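Local coordinates for protein uricase (Arthrobacter globiformis, PDB 2YZB) that catalyses the oxidation of uric acid to 5-hydroxyisourate, which is then processed further to (S)-allantoin, at residues N18-A23 against H63-D68; T159-H164 against T178-A183. One frame throughout, in Å; residues are numbered along the deposited sequence.

Interaction 1: N18-A23 against H63-D68. With URC (uric acid), chain I.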
# COMPACT_ATOMS: atom_id res chain seq x y z
N ASN A 18 27.89 -9.65 0.93
CA ASN A 18 27.25 -8.91 -0.15
C ASN A 18 26.54 -9.85 -1.11
O ASN A 18 26.85 -11.03 -1.17
CB ASN A 18 28.27 -8.04 -0.91
CG ASN A 18 29.34 -8.85 -1.62
OD1 ASN A 18 29.14 -9.31 -2.75
ND2 ASN A 18 30.47 -9.04 -0.97
N GLN A 19 25.56 -9.31 -1.83
CA GLN A 19 24.80 -10.09 -2.80
C GLN A 19 24.07 -9.11 -3.71
O GLN A 19 23.81 -7.97 -3.31
CB GLN A 19 23.79 -11.01 -2.10
CG GLN A 19 22.76 -10.30 -1.24
CD GLN A 19 21.89 -11.27 -0.44
OE1 GLN A 19 22.31 -12.38 -0.14
NE2 GLN A 19 20.68 -10.84 -0.09
N TYR A 20 23.77 -9.53 -4.92
CA TYR A 20 23.09 -8.66 -5.86
C TYR A 20 22.39 -9.48 -6.93
O TYR A 20 22.77 -10.62 -7.22
CB TYR A 20 24.11 -7.74 -6.56
CG TYR A 20 24.80 -8.41 -7.71
CD1 TYR A 20 25.73 -9.43 -7.50
CD2 TYR A 20 24.45 -8.11 -9.03
CE1 TYR A 20 26.28 -10.13 -8.56
CE2 TYR A 20 24.99 -8.81 -10.09
CZ TYR A 20 25.90 -9.82 -9.85
OH TYR A 20 26.42 -10.54 -10.91
N GLY A 21 21.36 -8.90 -7.53
CA GLY A 21 20.66 -9.62 -8.58
C GLY A 21 19.43 -8.86 -9.01
O GLY A 21 19.32 -7.65 -8.77
N LYS A 22 18.51 -9.56 -9.66
CA LYS A 22 17.28 -8.93 -10.10
C LYS A 22 16.16 -9.35 -9.16
O LYS A 22 15.96 -10.54 -8.90
CB LYS A 22 16.93 -9.35 -11.52
CG LYS A 22 15.74 -8.60 -12.08
CD LYS A 22 16.09 -7.17 -12.42
CE LYS A 22 16.98 -7.11 -13.65
NZ LYS A 22 17.27 -5.72 -14.08
N ALA A 23 15.43 -8.36 -8.65
CA ALA A 23 14.34 -8.64 -7.73
C ALA A 23 12.96 -8.48 -8.38
O ALA A 23 12.78 -7.69 -9.31
CB ALA A 23 14.45 -7.73 -6.51
N HIS A 63 33.38 -9.77 -13.17
CA HIS A 63 32.64 -10.83 -12.47
C HIS A 63 31.14 -10.54 -12.34
O HIS A 63 30.39 -11.39 -11.87
CB HIS A 63 33.18 -11.05 -11.06
CG HIS A 63 34.57 -11.60 -11.01
ND1 HIS A 63 35.23 -12.07 -12.13
CD2 HIS A 63 35.42 -11.78 -9.98
CE1 HIS A 63 36.42 -12.51 -11.79
NE2 HIS A 63 36.57 -12.35 -10.49
N VAL A 64 30.71 -9.35 -12.73
CA VAL A 64 29.31 -9.00 -12.57
C VAL A 64 28.34 -9.48 -13.65
O VAL A 64 28.15 -8.82 -14.67
CB VAL A 64 29.15 -7.47 -12.40
CG1 VAL A 64 27.69 -7.13 -12.10
CG2 VAL A 64 30.04 -6.98 -11.26
N VAL A 65 27.75 -10.64 -13.40
CA VAL A 65 26.73 -11.20 -14.29
C VAL A 65 25.59 -10.20 -14.13
O VAL A 65 24.97 -10.12 -13.07
CB VAL A 65 26.25 -12.58 -13.80
CG1 VAL A 65 25.07 -13.03 -14.63
CG2 VAL A 65 27.39 -13.59 -13.89
N ALA A 66 25.32 -9.44 -15.18
CA ALA A 66 24.28 -8.42 -15.17
C ALA A 66 22.95 -8.85 -14.54
O ALA A 66 22.50 -9.99 -14.72
CB ALA A 66 24.05 -7.92 -16.59
N THR A 67 22.32 -7.95 -13.80
CA THR A 67 21.04 -8.29 -13.20
C THR A 67 20.06 -8.51 -14.36
O THR A 67 19.14 -9.32 -14.26
CB THR A 67 20.50 -7.16 -12.26
OG1 THR A 67 20.29 -5.96 -13.02
CG2 THR A 67 21.50 -6.87 -11.13
N ASP A 68 20.29 -7.81 -15.47
CA ASP A 68 19.43 -7.96 -16.65
C ASP A 68 19.57 -9.37 -17.20
O ASP A 68 18.62 -9.94 -17.71
CB ASP A 68 19.81 -6.96 -17.74
CG ASP A 68 18.90 -7.06 -18.96
OD1 ASP A 68 17.77 -6.53 -18.92
OD2 ASP A 68 19.30 -7.69 -19.96
N1 URC I . 24.98 -3.41 -11.36
C2 URC I . 24.73 -2.16 -11.94
C6 URC I . 24.47 -4.63 -11.80
N3 URC I . 23.91 -2.10 -13.04
O11 URC I . 25.20 -1.15 -11.50
C4 URC I . 23.37 -3.22 -13.55
C5 URC I . 23.60 -4.47 -12.99
N9 URC I . 22.57 -3.30 -14.60
O13 URC I . 24.76 -5.68 -11.21
N7 URC I . 22.93 -5.36 -13.71
C8 URC I . 22.33 -4.61 -14.67
O24 URC I . 21.62 -5.09 -15.51
O HOH W 1 17.41 -4.49 -16.93
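Tyr20 and Lys22, on the first strand of the tunnelling fold (T-fold) of uricase, reach the start of helix 67-78, where the bound urate is shared with a second subunit. Lys22 leaves the strand with CG turned opposite its own amide nitrogen (chi1 -174°); bends at chi2 and chi3 then curl the chain past the Thr67 carbonyl. Lys22 CB lies 3.5 Å from Thr67 O, CG and CD pass somewhat farther off, and Lys22 CE comes back to 3.1 Å from Thr67 O. At the tip Lys22 NZ donates to Thr67 OG1 over 3.2 Å, although its position is less certain, and to a water that in turn donates to Asp68 OD1. Lys22 and Thr67 probably form the charge relay with His251 of the second subunit, which packs on Lys22. The Tyr20 ring offers its edge to the Thr67 methyl, while Tyr20 OH donates to Val65 O at 2.6 Å, the donor standing 31° off the carbonyl plane. Val64 CG1 touches Tyr20 CE2 obliquely. The helix start grips the substrate through Asp68 N, which donates to urate O24 at 3.0 Å. On the other branch of the Thr67 side chain, CG2 presses against Gly21 O at 3.3 Å.

Interaction 2: T159-H164 against T178-A183; sequences TGSEFH and TDRILA. With URC (uric acid), chain L.
Ser161 meets Arg180 twice: Ser161 O accepts from Arg180 N at 3.1 Å, and Ser161 OG accepts from Arg180 NE at 3.0 Å, close to the guanidinium plane. The loop following strand 143-157 is thereby tied to the residues leading into strand 182-192, forming one side of the urate pocket. With CG lodged between backbone N and carbonyl carbon (chi1 68°), Arg180 then runs fully extended, which carries its guanidinium to the ligand. Arg180 NH2 donates to urate O11 at 2.9 Å, in a fairly straight bond (158°). A water accepts from Arg180 NH2, donates to Glu162 O and is hydrogen-bonded to Ser161 OG, further restraining the guanidinium. Phe163 CB covers one guanidinium face; the Phe163 ring and guanidinium planes are 8° apart, and urate lies over one ring face, with Phe163 CZ 3.5 Å from urate C5. A leucine at Arg180 would probably leave urate O11 without this charged mate and Ser161 OG without its guanidinium partner. Farther out, Thr159 OG1 donates to Asp179 OD1 at 2.9 Å from above the carboxylate plane, while Arg32 of a third subunit salt-bridges the same oxygen. A flat aromatic face with a charged donor at the purine's edge is consistent with binding a planar, carbonyl-rich ligand.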
# COMPACT_ATOMS: atom_id res chain seq x y z
N THR A 159 -14.70 -17.20 19.35
CA THR A 159 -14.68 -17.61 20.75
C THR A 159 -13.63 -18.71 20.88
O THR A 159 -12.94 -19.02 19.91
CB THR A 159 -16.07 -18.14 21.23
OG1 THR A 159 -16.05 -18.26 22.66
CG2 THR A 159 -16.38 -19.50 20.62
N GLY A 160 -13.49 -19.31 22.06
CA GLY A 160 -12.50 -20.36 22.22
C GLY A 160 -11.11 -19.77 22.41
O GLY A 160 -10.10 -20.35 22.02
N SER A 161 -11.08 -18.58 22.99
CA SER A 161 -9.83 -17.89 23.27
C SER A 161 -9.98 -17.17 24.60
O SER A 161 -10.99 -16.50 24.85
CB SER A 161 -9.51 -16.89 22.15
OG SER A 161 -8.39 -16.08 22.49
N GLU A 162 -8.98 -17.32 25.46
CA GLU A 162 -8.95 -16.69 26.77
C GLU A 162 -7.57 -16.08 26.95
O GLU A 162 -6.64 -16.41 26.22
CB GLU A 162 -9.15 -17.74 27.88
CG GLU A 162 -10.43 -18.53 27.78
CD GLU A 162 -10.57 -19.54 28.91
OE1 GLU A 162 -10.30 -19.19 30.08
OE2 GLU A 162 -10.97 -20.69 28.63
N PHE A 163 -7.46 -15.19 27.93
CA PHE A 163 -6.17 -14.59 28.28
C PHE A 163 -6.29 -14.07 29.70
O PHE A 163 -6.90 -13.02 29.96
CB PHE A 163 -5.76 -13.45 27.35
CG PHE A 163 -4.34 -12.99 27.58
CD1 PHE A 163 -3.28 -13.88 27.41
CD2 PHE A 163 -4.06 -11.71 28.03
CE1 PHE A 163 -1.96 -13.50 27.68
CE2 PHE A 163 -2.75 -11.31 28.30
CZ PHE A 163 -1.70 -12.22 28.13
N HIS A 164 -5.71 -14.82 30.63
CA HIS A 164 -5.74 -14.46 32.03
C HIS A 164 -4.51 -14.99 32.76
O HIS A 164 -3.69 -15.71 32.17
CB HIS A 164 -7.03 -14.99 32.68
CG HIS A 164 -7.33 -16.42 32.37
ND1 HIS A 164 -6.61 -17.47 32.90
CD2 HIS A 164 -8.28 -16.98 31.58
CE1 HIS A 164 -7.09 -18.61 32.44
NE2 HIS A 164 -8.10 -18.34 31.64
N THR A 178 -12.22 -14.64 29.72
CA THR A 178 -12.32 -16.06 29.38
C THR A 178 -13.04 -16.23 28.04
O THR A 178 -13.35 -17.35 27.62
CB THR A 178 -13.05 -16.87 30.46
OG1 THR A 178 -14.39 -16.38 30.60
CG2 THR A 178 -12.31 -16.76 31.80
N ASP A 179 -13.32 -15.11 27.37
CA ASP A 179 -13.99 -15.14 26.07
C ASP A 179 -13.61 -13.89 25.27
O ASP A 179 -14.01 -12.77 25.61
CB ASP A 179 -15.52 -15.18 26.24
CG ASP A 179 -16.23 -15.77 25.02
OD1 ASP A 179 -15.74 -15.60 23.87
OD2 ASP A 179 -17.29 -16.39 25.20
N ARG A 180 -12.85 -14.08 24.21
CA ARG A 180 -12.43 -12.97 23.36
C ARG A 180 -12.19 -13.49 21.94
O ARG A 180 -12.12 -14.69 21.71
CB ARG A 180 -11.12 -12.36 23.88
CG ARG A 180 -9.91 -13.29 23.75
CD ARG A 180 -8.58 -12.62 24.09
NE ARG A 180 -7.46 -13.50 23.79
CZ ARG A 180 -6.18 -13.15 23.85
NH1 ARG A 180 -5.83 -11.92 24.21
NH2 ARG A 180 -5.23 -14.03 23.53
N ILE A 181 -12.09 -12.57 20.99
CA ILE A 181 -11.81 -12.94 19.62
C ILE A 181 -10.29 -13.07 19.49
O ILE A 181 -9.54 -12.33 20.13
CB ILE A 181 -12.29 -11.86 18.62
CG1 ILE A 181 -13.82 -11.93 18.49
CG2 ILE A 181 -11.65 -12.08 17.25
CD1 ILE A 181 -14.40 -10.90 17.52
N LEU A 182 -9.85 -14.03 18.69
CA LEU A 182 -8.42 -14.22 18.45
C LEU A 182 -8.29 -14.19 16.94
O LEU A 182 -8.75 -15.10 16.26
CB LEU A 182 -7.94 -15.57 19.00
CG LEU A 182 -6.45 -15.86 18.74
CD1 LEU A 182 -5.59 -14.86 19.51
CD2 LEU A 182 -6.11 -17.27 19.16
N ALA A 183 -7.67 -13.13 16.42
CA ALA A 183 -7.49 -12.96 14.98
C ALA A 183 -6.02 -12.69 14.68
O ALA A 183 -5.36 -11.92 15.39
CB ALA A 183 -8.34 -11.80 14.47
N1 URC L . -0.54 -12.82 24.41
C2 URC L . -1.89 -12.96 24.08
C6 URC L . 0.04 -11.66 24.93
N3 URC L . -2.74 -11.89 24.28
O11 URC L . -2.33 -13.99 23.63
C4 URC L . -2.27 -10.74 24.78
C5 URC L . -0.93 -10.57 25.11
N9 URC L . -2.97 -9.63 25.02
O13 URC L . 1.24 -11.64 25.18
N7 URC L . -0.78 -9.34 25.57
C8 URC L . -2.03 -8.81 25.50
O24 URC L . -2.27 -7.66 25.84
O HOH W 2 -13.60 -18.69 25.16
O HOH W 3 -5.90 -16.72 23.55

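Interactions 1 and 2 lie on opposite sides of the chain's centre, their centres about 48 Å apart and their nearest atoms about 30 Å apart, and they contact different urate molecules. They are nevertheless complementary halves of one kind of site. The urate at 18-23 and 63-68 is also hydrogen-bonded to Arg180, Leu222 and Gln223 of the second subunit, whereas the urate at 159-164 and 178-183 accepts from Asp68 N of the second subunit and is bonded to Leu222 N and Gln223 OE1 of the chain that carries 159-164. Each chain therefore supplies the lysine-threonine half to one pocket and the arginine-phenylalanine half to another, so a complete site needs two subunits. Both contacts reach the same antiparallel sheet, which spans the distance between them.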